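Local coordinates for porin protein associated with imipenem resistance (Acinetobacter baumannii, PDB 4FUV) that forms an eight-stranded outer-membrane beta-barrel associated with imipenem resistance and probably takes part in the uptake of ornithine and imipenem, at residues A[90-98]-A[156-167]; A[176-184]-A[194-202]. All coordinates share one frame; numbering follows the deposited sequence.

In the fold
The two contacts lie on opposite sides of the chain's centre in an eight-stranded outer-membrane beta-barrel, their centres about 43 Å apart and their nearest atoms about 20 Å apart. Interaction 1 comes first along the chain; strands 162-172 and 177-187 carry the chain from one to the other. Interaction 1 joins short helix 90-94 and the start of strand 95-114 to the turn before strand 162-172 and to that strand's first residues, at the barrel end that also holds the chain termini, probably the periplasmic end. Interaction 2 lies toward the other end, probably extracellular, where helix 194-207 covers strand 177-187. The contacts thus involve connections at opposite barrel ends and do not touch.

Interaction 1 of 2, residues A[90-98]-A[156-167]; sequences RWAQGLYVA and PKINKNWGVFGE. With C8E ((hydroxyethyloxy)tri(ethyloxy)octane), chain H.
Gly94 and Pro156 bring the two backbones together, CA to CA 4.5 Å, whereas strands 95-98 and 162-167 run 9.5 Å apart between axes at 42°, with strand 147-154 pairing to both. Arginine suits this exposed position because its long chain reaches the neighbouring turn: bent at chi2 and chi3, Arg90 sends NH2 to Ile158 O (3.2 Å), which lies in the guanidinium plane, though the donor stands well above the carbonyl plane. NE makes a weak bond to Lys157 O. Beside it, Trp91 sets CZ3 of its indole 3.6 Å from Pro156 CB, while Arg90 CD lies over one face of the same ring, offset toward its periphery. A water ties the helix to the turn, donating to Arg90 O and Gln93 OE1 and accepting from Lys157 N. This is the end of an outer-membrane barrel: Ala92 and Leu95 meet the alkyl chain of a bound C8E detergent, while Tyr96 and Glu167 are buried among Arg22 and Lys218. Tyr96 OH donates to Glu167 OE1 at 2.6 Å, on the anti side of the carboxylate and slightly out of its plane. Extended, with CG anti to the backbone N (chi1 -171°), Glu167 meets the phenol edge with its carboxylate turned 87° from the ring. Its other oxygen, OE2, is hydrogen-bonded to Tyr149 OH, leaving both carboxylate oxygens with a phenol partner.

Interaction 2 of 2, residues A[176-184]-A[194-202]; sequences PTVKLVSSG and LEEAVNAEA
Leu180 and Val198 lie at the middle of a helix-on-strand packing, in which helix 194-202 runs nearly antiparallel to strand 177-183, at 162° and 7.8 Å between axes. The helix belongs to the connection between two strands of the barrel, 177-187 and 213-224. Every second strand residue, Val178, Leu180 and Ser182, directs its CB to the helix, which answers with Leu194, Val198 and Ala202, spaced one turn apart.

The apolar contacts are made by branches. Val198 straddles two strand residues: CG1, anti to the backbone N (chi1 166°), meets Leu180 CB at 3.8 Å, and CG2 meets Ser182 CB at 3.8 Å. Ala202, with a single methyl, lets the strand come close, its CB 3.9 Å from Leu180 CB. Serine at 182 is likewise small, its OG resting against Leu194 CG. Beyond the strand, Leu194 and Val198 also touch Phe120 and Val122 of strand 119-122, so the helix is packed against two parts of the fold.

Other methyls press on helix backbone. Leu180, with chi1 off the staggered positions (-112°) and CD1 anti to CA, puts CD1 3.5 Å from both Val198 O and Ala202 N, the two ends of one helical hydrogen bond. Val178 CG1 similarly approaches Ala202 O. At the side, Glu201 lends its aliphatic CB to Leu180 CD1, while its OE1 accepts from Asn123 N.

No direct hydrogen bond joins the segments. Gly184, at a positive phi that suits glycine, ends the contact beside the first helical turn, and one water there donates to both Gly184 O, at 3.0 Å, and Glu195 OE2, at 2.7 Å.

Interaction 1 of 2, residues A[90-98]-A[156-167]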
ATOM      1  N   ARG A  90      -8.028  -1.214 -34.418  1.00 33.52           N
ATOM      2  CA  ARG A  90      -6.857  -0.460 -33.981  1.00 36.06           C
ATOM      3  C   ARG A  90      -6.146  -1.124 -32.798  1.00 34.43           C
ATOM      4  O   ARG A  90      -4.924  -1.060 -32.686  1.00 36.60           O
ATOM      5  CB  ARG A  90      -7.245   0.991 -33.664  1.00 44.11           C
ATOM      6  CG  ARG A  90      -7.227   1.342 -32.191  1.00 53.47           C
ATOM      7  CD  ARG A  90      -8.280   2.377 -31.833  1.00 56.17           C
ATOM      8  NE  ARG A  90      -8.213   3.562 -32.677  1.00 59.28           N
ATOM      9  CZ  ARG A  90      -9.101   3.850 -33.620  1.00 61.59           C
ATOM     10  NH1 ARG A  90     -10.127   3.037 -33.830  1.00 71.18           N
ATOM     11  NH2 ARG A  90      -8.969   4.947 -34.347  1.00 55.84           N
ATOM     12  N   TRP A  91      -6.900  -1.776 -31.922  1.00 27.25           N
ATOM     13  CA  TRP A  91      -6.275  -2.487 -30.807  1.00 27.85           C
ATOM     14  C   TRP A  91      -5.494  -3.690 -31.314  1.00 30.35           C
ATOM     15  O   TRP A  91      -4.325  -3.880 -30.963  1.00 38.12           O
ATOM     16  CB  TRP A  91      -7.329  -2.891 -29.778  1.00 34.70           C
ATOM     17  CG  TRP A  91      -8.297  -1.792 -29.523  1.00 45.41           C
ATOM     18  CD1 TRP A  91      -9.641  -1.813 -29.750  1.00 54.98           C
ATOM     19  CD2 TRP A  91      -7.997  -0.481 -29.023  1.00 56.21           C
ATOM     20  NE1 TRP A  91     -10.199  -0.605 -29.408  1.00 58.60           N
ATOM     21  CE2 TRP A  91      -9.211   0.226 -28.959  1.00 61.48           C
ATOM     22  CE3 TRP A  91      -6.819   0.154 -28.622  1.00 60.79           C
ATOM     23  CZ2 TRP A  91      -9.280   1.545 -28.505  1.00 60.95           C
ATOM     24  CZ3 TRP A  91      -6.891   1.457 -28.173  1.00 60.73           C
ATOM     25  CH2 TRP A  91      -8.112   2.140 -28.120  1.00 59.86           C
ATOM     26  N   ALA A  92      -6.127  -4.486 -32.171  1.00 30.89           N
ATOM     27  CA  ALA A  92      -5.487  -5.677 -32.723  1.00 33.76           C
ATOM     28  C   ALA A  92      -4.231  -5.357 -33.538  1.00 28.82           C
ATOM     29  O   ALA A  92      -3.214  -6.022 -33.381  1.00 28.69           O
ATOM     30  CB  ALA A  92      -6.459  -6.465 -33.563  1.00 32.94           C
ATOM     31  N   GLN A  93      -4.317  -4.365 -34.420  1.00 28.11           N
ATOM     32  CA  GLN A  93      -3.177  -3.986 -35.271  1.00 28.16           C
ATOM     33  C   GLN A  93      -1.987  -3.478 -34.449  1.00 24.47           C
ATOM     34  O   GLN A  93      -0.823  -3.647 -34.842  1.00 25.61           O
ATOM     35  CB  GLN A  93      -3.596  -2.934 -36.311  1.00 28.12           C
ATOM     36  CG  GLN A  93      -2.540  -2.627 -37.393  1.00 29.19           C
ATOM     37  CD  GLN A  93      -1.472  -1.636 -36.928  1.00 36.39           C
ATOM     38  OE1 GLN A  93      -1.693  -0.866 -35.986  1.00 26.48           O
ATOM     39  NE2 GLN A  93      -0.305  -1.663 -37.579  1.00 29.57           N
ATOM     40  N   GLY A  94      -2.288  -2.872 -33.305  1.00 22.72           N
ATOM     41  CA  GLY A  94      -1.268  -2.271 -32.454  1.00 27.77           C
ATOM     42  C   GLY A  94      -0.466  -3.238 -31.603  1.00 28.21           C
ATOM     43  O   GLY A  94       0.562  -2.860 -31.012  1.00 29.80           O
ATOM     44  N   LEU A  95      -0.907  -4.492 -31.530  1.00 24.54           N
ATOM     45  CA  LEU A  95      -0.210  -5.470 -30.682  1.00 27.08           C
ATOM     46  C   LEU A  95       1.005  -6.100 -31.389  1.00 21.18           C
ATOM     47  O   LEU A  95       0.897  -6.602 -32.515  1.00 24.54           O
ATOM     48  CB  LEU A  95      -1.183  -6.556 -30.214  1.00 26.46           C
ATOM     49  CG  LEU A  95      -2.300  -6.116 -29.271  1.00 27.24           C
ATOM     50  CD1 LEU A  95      -3.366  -7.225 -29.178  1.00 23.98           C
ATOM     51  CD2 LEU A  95      -1.743  -5.811 -27.886  1.00 23.91           C
ATOM     52  N   TYR A  96       2.166  -6.078 -30.744  1.00 19.17           N
ATOM     53  CA  TYR A  96       3.340  -6.646 -31.392  1.00 21.09           C
ATOM     54  C   TYR A  96       4.336  -7.284 -30.431  1.00 25.40           C
ATOM     55  O   TYR A  96       4.393  -6.939 -29.255  1.00 24.34           O
ATOM     56  CB  TYR A  96       4.063  -5.608 -32.269  1.00 18.72           C
ATOM     57  CG  TYR A  96       4.728  -4.451 -31.525  1.00 27.64           C
ATOM     58  CD1 TYR A  96       4.008  -3.309 -31.192  1.00 28.39           C
ATOM     59  CD2 TYR A  96       6.089  -4.490 -31.182  1.00 20.67           C
ATOM     60  CE1 TYR A  96       4.605  -2.234 -30.537  1.00 20.18           C
ATOM     61  CE2 TYR A  96       6.699  -3.411 -30.510  1.00 23.68           C
ATOM     62  CZ  TYR A  96       5.940  -2.292 -30.195  1.00 23.87           C
ATOM     63  OH  TYR A  96       6.497  -1.224 -29.525  1.00 28.45           O
ATOM     64  N   VAL A  97       5.121  -8.220 -30.953  1.00 18.56           N
ATOM     65  CA  VAL A  97       6.279  -8.731 -30.229  1.00 18.41           C
ATOM     66  C   VAL A  97       7.528  -8.176 -30.893  1.00 20.34           C
ATOM     67  O   VAL A  97       7.651  -8.183 -32.134  1.00 24.05           O
ATOM     68  CB  VAL A  97       6.316 -10.288 -30.181  1.00 39.18           C
ATOM     69  CG1 VAL A  97       6.138 -10.858 -31.553  1.00 45.52           C
ATOM     70  CG2 VAL A  97       7.630 -10.791 -29.566  1.00 33.01           C
ATOM     71  N   ALA A  98       8.417  -7.651 -30.065  1.00 26.85           N
ATOM     72  CA  ALA A  98       9.698  -7.079 -30.489  1.00 25.45           C
ATOM     73  C   ALA A  98      10.837  -8.049 -30.191  1.00 31.32           C
ATOM     74  O   ALA A  98      10.964  -8.572 -29.076  1.00 30.12           O
ATOM     75  CB  ALA A  98       9.951  -5.754 -29.755  1.00 17.97           C
ATOM     76  N   PRO A 156      -1.553   1.416 -30.450  1.00 26.93           N
ATOM     77  CA  PRO A 156      -2.765   1.760 -31.203  1.00 27.36           C
ATOM     78  C   PRO A 156      -2.616   3.056 -31.993  1.00 31.49           C
ATOM     79  O   PRO A 156      -2.081   4.042 -31.486  1.00 37.24           O
ATOM     80  CB  PRO A 156      -3.837   1.896 -30.116  1.00 25.36           C
ATOM     81  CG  PRO A 156      -3.059   2.222 -28.852  1.00 25.52           C
ATOM     82  CD  PRO A 156      -1.765   1.449 -28.989  1.00 28.29           C
ATOM     83  N   LYS A 157      -3.063   3.026 -33.244  1.00 36.86           N
ATOM     84  CA  LYS A 157      -3.108   4.219 -34.093  1.00 36.87           C
ATOM     85  C   LYS A 157      -4.355   5.024 -33.794  1.00 37.96           C
ATOM     86  O   LYS A 157      -5.437   4.466 -33.637  1.00 41.02           O
ATOM     87  CB  LYS A 157      -3.130   3.838 -35.569  1.00 30.85           C
ATOM     88  CG  LYS A 157      -1.785   3.460 -36.146  1.00 37.25           C
ATOM     89  CD  LYS A 157      -1.920   3.058 -37.609  1.00 41.75           C
ATOM     90  CE  LYS A 157      -0.628   2.462 -38.133  1.00 49.84           C
ATOM     91  NZ  LYS A 157      -0.802   1.842 -39.467  1.00 57.09           N
ATOM     92  N   ILE A 158      -4.208   6.340 -33.725  1.00 43.09           N
ATOM     93  CA  ILE A 158      -5.350   7.215 -33.503  1.00 40.56           C
ATOM     94  C   ILE A 158      -5.993   7.504 -34.849  1.00 49.29           C
ATOM     95  O   ILE A 158      -7.216   7.523 -34.982  1.00 46.14           O
ATOM     96  CB  ILE A 158      -4.934   8.490 -32.759  1.00 42.56           C
ATOM     97  CG1 ILE A 158      -4.756   8.155 -31.281  1.00 38.38           C
ATOM     98  CG2 ILE A 158      -5.965   9.594 -32.942  1.00 45.12           C
ATOM     99  CD1 ILE A 158      -3.600   8.844 -30.629  1.00 41.37           C
ATOM    100  N   ASN A 159      -5.144   7.700 -35.850  1.00 47.97           N
ATOM    101  CA  ASN A 159      -5.551   7.628 -37.240  1.00 49.79           C
ATOM    102  C   ASN A 159      -4.377   7.137 -38.082  1.00 47.27           C
ATOM    103  O   ASN A 159      -3.374   6.671 -37.544  1.00 50.45           O
ATOM    104  CB  ASN A 159      -6.094   8.971 -37.743  1.00 52.69           C
ATOM    105  CG  ASN A 159      -5.155  10.122 -37.468  1.00 47.56           C
ATOM    106  OD1 ASN A 159      -3.944  10.013 -37.661  1.00 46.58           O
ATOM    107  ND2 ASN A 159      -5.707  11.230 -36.994  1.00 44.35           N
ATOM    108  N   LYS A 160      -4.500   7.247 -39.396  1.00 48.70           N
ATOM    109  CA  LYS A 160      -3.478   6.742 -40.307  1.00 47.05           C
ATOM    110  C   LYS A 160      -2.134   7.465 -40.156  1.00 44.87           C
ATOM    111  O   LYS A 160      -1.099   6.940 -40.555  1.00 41.68           O
ATOM    112  CB  LYS A 160      -3.967   6.852 -41.755  1.00 40.90           C
ATOM    113  N   ASN A 161      -2.157   8.668 -39.592  1.00 43.14           N
ATOM    114  CA  ASN A 161      -0.949   9.483 -39.468  1.00 44.95           C
ATOM    115  C   ASN A 161      -0.234   9.420 -38.113  1.00 46.41           C
ATOM    116  O   ASN A 161       0.963   9.704 -38.032  1.00 47.31           O
ATOM    117  CB  ASN A 161      -1.270  10.938 -39.795  1.00 39.31           C
ATOM    118  CG  ASN A 161      -1.821  11.107 -41.199  1.00 48.27           C
ATOM    119  OD1 ASN A 161      -1.276  10.569 -42.168  1.00 55.64           O
ATOM    120  ND2 ASN A 161      -2.917  11.847 -41.313  1.00 43.45           N
ATOM    121  N   TRP A 162      -0.954   9.098 -37.043  1.00 38.88           N
ATOM    122  CA  TRP A 162      -0.295   9.055 -35.736  1.00 43.27           C
ATOM    123  C   TRP A 162      -0.940   8.129 -34.703  1.00 39.82           C
ATOM    124  O   TRP A 162      -2.065   7.660 -34.875  1.00 35.90           O
ATOM    125  CB  TRP A 162      -0.085  10.464 -35.162  1.00 53.87           C
ATOM    126  CG  TRP A 162      -1.290  11.096 -34.540  1.00 65.51           C
ATOM    127  CD1 TRP A 162      -2.391  11.577 -35.187  1.00 71.16           C
ATOM    128  CD2 TRP A 162      -1.501  11.352 -33.142  1.00 72.16           C
ATOM    129  NE1 TRP A 162      -3.281  12.101 -34.278  1.00 75.80           N
ATOM    130  CE2 TRP A 162      -2.760  11.976 -33.020  1.00 73.91           C
ATOM    131  CE3 TRP A 162      -0.753  11.103 -31.987  1.00 75.31           C
ATOM    132  CZ2 TRP A 162      -3.286  12.356 -31.785  1.00 77.72           C
ATOM    133  CZ3 TRP A 162      -1.278  11.480 -30.761  1.00 75.73           C
ATOM    134  CH2 TRP A 162      -2.533  12.101 -30.671  1.00 77.75           C
ATOM    135  N   GLY A 163      -0.192   7.858 -33.638  1.00 36.70           N
ATOM    136  CA  GLY A 163      -0.661   6.997 -32.575  1.00 32.19           C
ATOM    137  C   GLY A 163       0.240   7.062 -31.362  1.00 34.00           C
ATOM    138  O   GLY A 163       1.239   7.778 -31.349  1.00 36.02           O
ATOM    139  N   VAL A 164      -0.122   6.308 -30.336  1.00 29.27           N
ATOM    140  CA  VAL A 164       0.672   6.238 -29.121  1.00 27.23           C
ATOM    141  C   VAL A 164       1.039   4.787 -28.824  1.00 26.18           C
ATOM    142  O   VAL A 164       0.396   3.861 -29.333  1.00 27.58           O
ATOM    143  CB  VAL A 164      -0.094   6.851 -27.955  1.00 30.29           C
ATOM    144  CG1 VAL A 164      -0.359   8.338 -28.242  1.00 26.89           C
ATOM    145  CG2 VAL A 164      -1.408   6.104 -27.752  1.00 27.98           C
ATOM    146  N   PHE A 165       2.082   4.574 -28.032  1.00 22.55           N
ATOM    147  CA  PHE A 165       2.460   3.203 -27.710  1.00 25.27           C
ATOM    148  C   PHE A 165       3.069   3.045 -26.330  1.00 21.95           C
ATOM    149  O   PHE A 165       3.467   4.022 -25.695  1.00 25.63           O
ATOM    150  CB  PHE A 165       3.416   2.647 -28.768  1.00 33.74           C
ATOM    151  CG  PHE A 165       4.851   3.032 -28.560  1.00 31.38           C
ATOM    152  CD1 PHE A 165       5.333   4.254 -29.016  1.00 20.85           C
ATOM    153  CD2 PHE A 165       5.721   2.162 -27.920  1.00 25.23           C
ATOM    154  CE1 PHE A 165       6.667   4.605 -28.827  1.00 24.30           C
ATOM    155  CE2 PHE A 165       7.045   2.496 -27.720  1.00 23.88           C
ATOM    156  CZ  PHE A 165       7.532   3.724 -28.172  1.00 25.36           C
ATOM    157  N   GLY A 166       3.105   1.803 -25.859  1.00 20.91           N
ATOM    158  CA  GLY A 166       3.893   1.440 -24.701  1.00 23.39           C
ATOM    159  C   GLY A 166       4.627   0.170 -25.076  1.00 25.77           C
ATOM    160  O   GLY A 166       4.147  -0.579 -25.922  1.00 27.22           O
ATOM    161  N   GLU A 167       5.779  -0.076 -24.466  1.00 26.86           N
ATOM    162  CA  GLU A 167       6.525  -1.293 -24.744  1.00 24.17           C
ATOM    163  C   GLU A 167       7.242  -1.757 -23.491  1.00 24.74           C
ATOM    164  O   GLU A 167       7.848  -0.954 -22.758  1.00 23.84           O
ATOM    165  CB  GLU A 167       7.546  -1.075 -25.863  1.00 18.46           C
ATOM    166  CG  GLU A 167       8.222  -2.362 -26.362  1.00 30.84           C
ATOM    167  CD  GLU A 167       9.238  -2.121 -27.484  1.00 31.44           C
ATOM    168  OE1 GLU A 167       8.864  -1.538 -28.526  1.00 29.89           O
ATOM    169  OE2 GLU A 167      10.415  -2.513 -27.324  1.00 33.84           O
TER
HETATM  170  C1  C8E H 307      -6.310 -11.413 -28.636  1.00 48.09           C
HETATM  171  C2  C8E H 307      -5.989 -10.190 -29.499  1.00 49.72           C
HETATM  172  C3  C8E H 307      -7.265  -9.559 -30.047  1.00 51.17           C
HETATM  173  C4  C8E H 307      -7.253  -8.040 -29.903  1.00 44.96           C
HETATM  174  C5  C8E H 307      -8.370  -7.419 -30.747  1.00 48.30           C
HETATM  175  C6  C8E H 307      -9.189  -6.431 -29.916  1.00 50.16           C
HETATM  176  O   HOH W   1      -3.456   0.356 -34.684  1.00 23.30           O

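Interaction 2 of 2, residues A[176-184]-A[194-202]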
ATOM      1  N   PRO A 176      25.377  -6.683 -14.220  1.00 26.24           N
ATOM      2  CA  PRO A 176      26.058  -5.400 -14.402  1.00 30.82           C
ATOM      3  C   PRO A 176      27.300  -5.318 -13.532  1.00 33.59           C
ATOM      4  O   PRO A 176      27.513  -6.170 -12.659  1.00 35.43           O
ATOM      5  CB  PRO A 176      25.018  -4.394 -13.909  1.00 35.26           C
ATOM      6  CG  PRO A 176      24.287  -5.142 -12.825  1.00 29.18           C
ATOM      7  CD  PRO A 176      24.219  -6.573 -13.312  1.00 24.06           C
ATOM      8  N   THR A 177      28.131  -4.315 -13.791  1.00 25.35           N
ATOM      9  CA  THR A 177      29.214  -3.973 -12.882  1.00 32.52           C
ATOM     10  C   THR A 177      28.570  -3.249 -11.713  1.00 25.65           C
ATOM     11  O   THR A 177      27.648  -2.465 -11.911  1.00 24.40           O
ATOM     12  CB  THR A 177      30.241  -3.051 -13.573  1.00 40.60           C
ATOM     13  OG1 THR A 177      30.966  -3.807 -14.547  1.00 43.14           O
ATOM     14  CG2 THR A 177      31.221  -2.477 -12.570  1.00 49.67           C
ATOM     15  N   VAL A 178      29.042  -3.488 -10.498  1.00 25.43           N
ATOM     16  CA  VAL A 178      28.367  -2.940  -9.338  1.00 25.04           C
ATOM     17  C   VAL A 178      29.360  -2.545  -8.241  1.00 28.63           C
ATOM     18  O   VAL A 178      30.356  -3.224  -8.012  1.00 35.49           O
ATOM     19  CB  VAL A 178      27.285  -3.923  -8.808  1.00 35.02           C
ATOM     20  CG1 VAL A 178      27.895  -5.274  -8.500  1.00 40.93           C
ATOM     21  CG2 VAL A 178      26.562  -3.367  -7.590  1.00 28.47           C
ATOM     22  N   LYS A 179      29.082  -1.420  -7.597  1.00 29.66           N
ATOM     23  CA  LYS A 179      29.882  -0.903  -6.494  1.00 34.26           C
ATOM     24  C   LYS A 179      28.892  -0.322  -5.500  1.00 41.39           C
ATOM     25  O   LYS A 179      28.123   0.592  -5.822  1.00 40.70           O
ATOM     26  CB  LYS A 179      30.851   0.175  -6.978  1.00 37.87           C
ATOM     27  CG  LYS A 179      31.927   0.556  -5.967  1.00 51.49           C
ATOM     28  N   LEU A 180      28.873  -0.905  -4.311  1.00 26.11           N
ATOM     29  CA  LEU A 180      27.986  -0.482  -3.239  1.00 34.94           C
ATOM     30  C   LEU A 180      28.865  -0.104  -2.052  1.00 34.37           C
ATOM     31  O   LEU A 180      29.805  -0.818  -1.743  1.00 39.44           O
ATOM     32  CB  LEU A 180      27.080  -1.645  -2.841  1.00 34.99           C
ATOM     33  CG  LEU A 180      25.594  -1.559  -3.135  1.00 47.67           C
ATOM     34  CD1 LEU A 180      24.894  -2.818  -2.646  1.00 39.27           C
ATOM     35  CD2 LEU A 180      25.026  -0.328  -2.459  1.00 62.97           C
ATOM     36  N   VAL A 181      28.569   1.017  -1.406  1.00 33.49           N
ATOM     37  CA  VAL A 181      29.340   1.469  -0.249  1.00 33.17           C
ATOM     38  C   VAL A 181      28.413   2.184   0.732  1.00 33.28           C
ATOM     39  O   VAL A 181      27.482   2.884   0.323  1.00 37.31           O
ATOM     40  CB  VAL A 181      30.495   2.409  -0.671  1.00 33.78           C
ATOM     41  CG1 VAL A 181      29.955   3.626  -1.399  1.00 41.23           C
ATOM     42  CG2 VAL A 181      31.325   2.831   0.538  1.00 48.30           C
ATOM     43  N   SER A 182      28.643   1.985   2.025  1.00 33.48           N
ATOM     44  CA  SER A 182      27.861   2.670   3.044  1.00 27.37           C
ATOM     45  C   SER A 182      28.788   3.562   3.844  1.00 32.53           C
ATOM     46  O   SER A 182      29.987   3.317   3.904  1.00 33.47           O
ATOM     47  CB  SER A 182      27.171   1.667   3.982  1.00 29.33           C
ATOM     48  OG  SER A 182      28.108   1.046   4.856  1.00 35.45           O
ATOM     49  N   SER A 183      28.230   4.610   4.432  1.00 33.52           N
ATOM     50  CA  SER A 183      28.937   5.399   5.413  1.00 37.49           C
ATOM     51  C   SER A 183      27.998   5.600   6.593  1.00 35.84           C
ATOM     52  O   SER A 183      26.771   5.624   6.425  1.00 36.90           O
ATOM     53  CB  SER A 183      29.375   6.739   4.825  1.00 44.05           C
ATOM     54  OG  SER A 183      28.264   7.468   4.346  1.00 58.03           O
ATOM     55  N   GLY A 184      28.575   5.732   7.780  1.00 31.80           N
ATOM     56  CA  GLY A 184      27.806   5.890   8.998  1.00 35.13           C
ATOM     57  C   GLY A 184      27.728   4.597   9.785  1.00 33.84           C
ATOM     58  O   GLY A 184      28.116   3.532   9.312  1.00 34.42           O
ATOM     59  N   LEU A 194      26.760  -4.103   9.094  1.00 27.75           N
ATOM     60  CA  LEU A 194      26.309  -3.260   7.987  1.00 27.10           C
ATOM     61  C   LEU A 194      27.200  -3.417   6.752  1.00 33.34           C
ATOM     62  O   LEU A 194      26.691  -3.555   5.640  1.00 32.52           O
ATOM     63  CB  LEU A 194      26.275  -1.788   8.421  1.00 28.86           C
ATOM     64  CG  LEU A 194      25.812  -0.788   7.354  1.00 36.27           C
ATOM     65  CD1 LEU A 194      24.517  -1.274   6.715  1.00 31.38           C
ATOM     66  CD2 LEU A 194      25.607   0.583   7.978  1.00 30.74           C
ATOM     67  N   GLU A 195      28.522  -3.392   6.959  1.00 28.09           N
ATOM     68  CA  GLU A 195      29.480  -3.503   5.857  1.00 36.38           C
ATOM     69  C   GLU A 195      29.307  -4.815   5.089  1.00 39.39           C
ATOM     70  O   GLU A 195      29.345  -4.839   3.861  1.00 43.53           O
ATOM     71  CB  GLU A 195      30.928  -3.374   6.363  1.00 29.58           C
ATOM     72  CG  GLU A 195      31.343  -1.968   6.763  1.00 43.75           C
ATOM     73  CD  GLU A 195      30.912  -1.575   8.187  1.00 54.45           C
ATOM     74  OE1 GLU A 195      30.237  -2.374   8.887  1.00 45.10           O
ATOM     75  OE2 GLU A 195      31.258  -0.447   8.604  1.00 61.60           O
ATOM     76  N   GLU A 196      29.097  -5.903   5.820  1.00 36.14           N
ATOM     77  CA  GLU A 196      28.944  -7.211   5.203  1.00 34.12           C
ATOM     78  C   GLU A 196      27.612  -7.343   4.491  1.00 29.03           C
ATOM     79  O   GLU A 196      27.518  -7.983   3.444  1.00 33.13           O
ATOM     80  CB  GLU A 196      29.053  -8.297   6.269  1.00 34.44           C
ATOM     81  CG  GLU A 196      30.450  -8.444   6.833  1.00 34.26           C
ATOM     82  CD  GLU A 196      30.479  -9.311   8.079  1.00 43.64           C
ATOM     83  OE1 GLU A 196      29.508  -9.258   8.864  1.00 45.77           O
ATOM     84  OE2 GLU A 196      31.468 -10.046   8.269  1.00 47.91           O
ATOM     85  N   ALA A 197      26.577  -6.768   5.091  1.00 30.19           N
ATOM     86  CA  ALA A 197      25.257  -6.790   4.493  1.00 36.77           C
ATOM     87  C   ALA A 197      25.326  -6.033   3.157  1.00 35.88           C
ATOM     88  O   ALA A 197      24.833  -6.519   2.136  1.00 29.91           O
ATOM     89  CB  ALA A 197      24.214  -6.178   5.440  1.00 25.64           C
ATOM     90  N   VAL A 198      25.980  -4.873   3.160  1.00 31.93           N
ATOM     91  CA  VAL A 198      26.123  -4.073   1.935  1.00 33.87           C
ATOM     92  C   VAL A 198      26.853  -4.827   0.816  1.00 32.47           C
ATOM     93  O   VAL A 198      26.370  -4.896  -0.317  1.00 42.38           O
ATOM     94  CB  VAL A 198      26.819  -2.724   2.214  1.00 33.28           C
ATOM     95  CG1 VAL A 198      27.258  -2.077   0.926  1.00 33.76           C
ATOM     96  CG2 VAL A 198      25.873  -1.798   2.969  1.00 36.77           C
ATOM     97  N   ASN A 199      28.004  -5.399   1.150  1.00 26.48           N
ATOM     98  CA  ASN A 199      28.763  -6.278   0.254  1.00 28.89           C
ATOM     99  C   ASN A 199      28.007  -7.524  -0.190  1.00 31.95           C
ATOM    100  O   ASN A 199      28.218  -8.021  -1.295  1.00 34.53           O
ATOM    101  CB  ASN A 199      30.071  -6.713   0.929  1.00 35.29           C
ATOM    102  CG  ASN A 199      31.043  -5.573   1.086  1.00 51.02           C
ATOM    103  OD1 ASN A 199      30.949  -4.571   0.377  1.00 57.61           O
ATOM    104  ND2 ASN A 199      31.994  -5.719   2.008  1.00 53.68           N
ATOM    105  N   ALA A 200      27.154  -8.050   0.686  1.00 34.13           N
ATOM    106  CA  ALA A 200      26.322  -9.187   0.321  1.00 34.66           C
ATOM    107  C   ALA A 200      25.390  -8.773  -0.806  1.00 34.96           C
ATOM    108  O   ALA A 200      25.221  -9.507  -1.775  1.00 38.12           O
ATOM    109  CB  ALA A 200      25.524  -9.669   1.497  1.00 37.07           C
ATOM    110  N   GLU A 201      24.805  -7.583  -0.675  1.00 30.37           N
ATOM    111  CA  GLU A 201      23.900  -7.055  -1.695  1.00 30.67           C
ATOM    112  C   GLU A 201      24.613  -6.758  -3.012  1.00 28.06           C
ATOM    113  O   GLU A 201      24.079  -7.031  -4.075  1.00 31.59           O
ATOM    114  CB  GLU A 201      23.153  -5.828  -1.190  1.00 26.48           C
ATOM    115  CG  GLU A 201      21.737  -6.167  -0.731  1.00 47.64           C
ATOM    116  CD  GLU A 201      20.924  -4.938  -0.415  1.00 52.89           C
ATOM    117  OE1 GLU A 201      19.814  -5.074   0.138  1.00 52.80           O
ATOM    118  OE2 GLU A 201      21.399  -3.831  -0.727  1.00 62.50           O
ATOM    119  N   ALA A 202      25.825  -6.222  -2.929  1.00 29.87           N
ATOM    120  CA  ALA A 202      26.628  -6.017  -4.122  1.00 36.18           C
ATOM    121  C   ALA A 202      26.846  -7.359  -4.805  1.00 36.78           C
ATOM    122  O   ALA A 202      26.692  -7.468  -6.020  1.00 38.85           O
ATOM    123  CB  ALA A 202      27.960  -5.352  -3.786  1.00 25.49           C
TER
HETATM  124  O   HOH W   2      29.568   1.042  10.068  1.00 43.26           O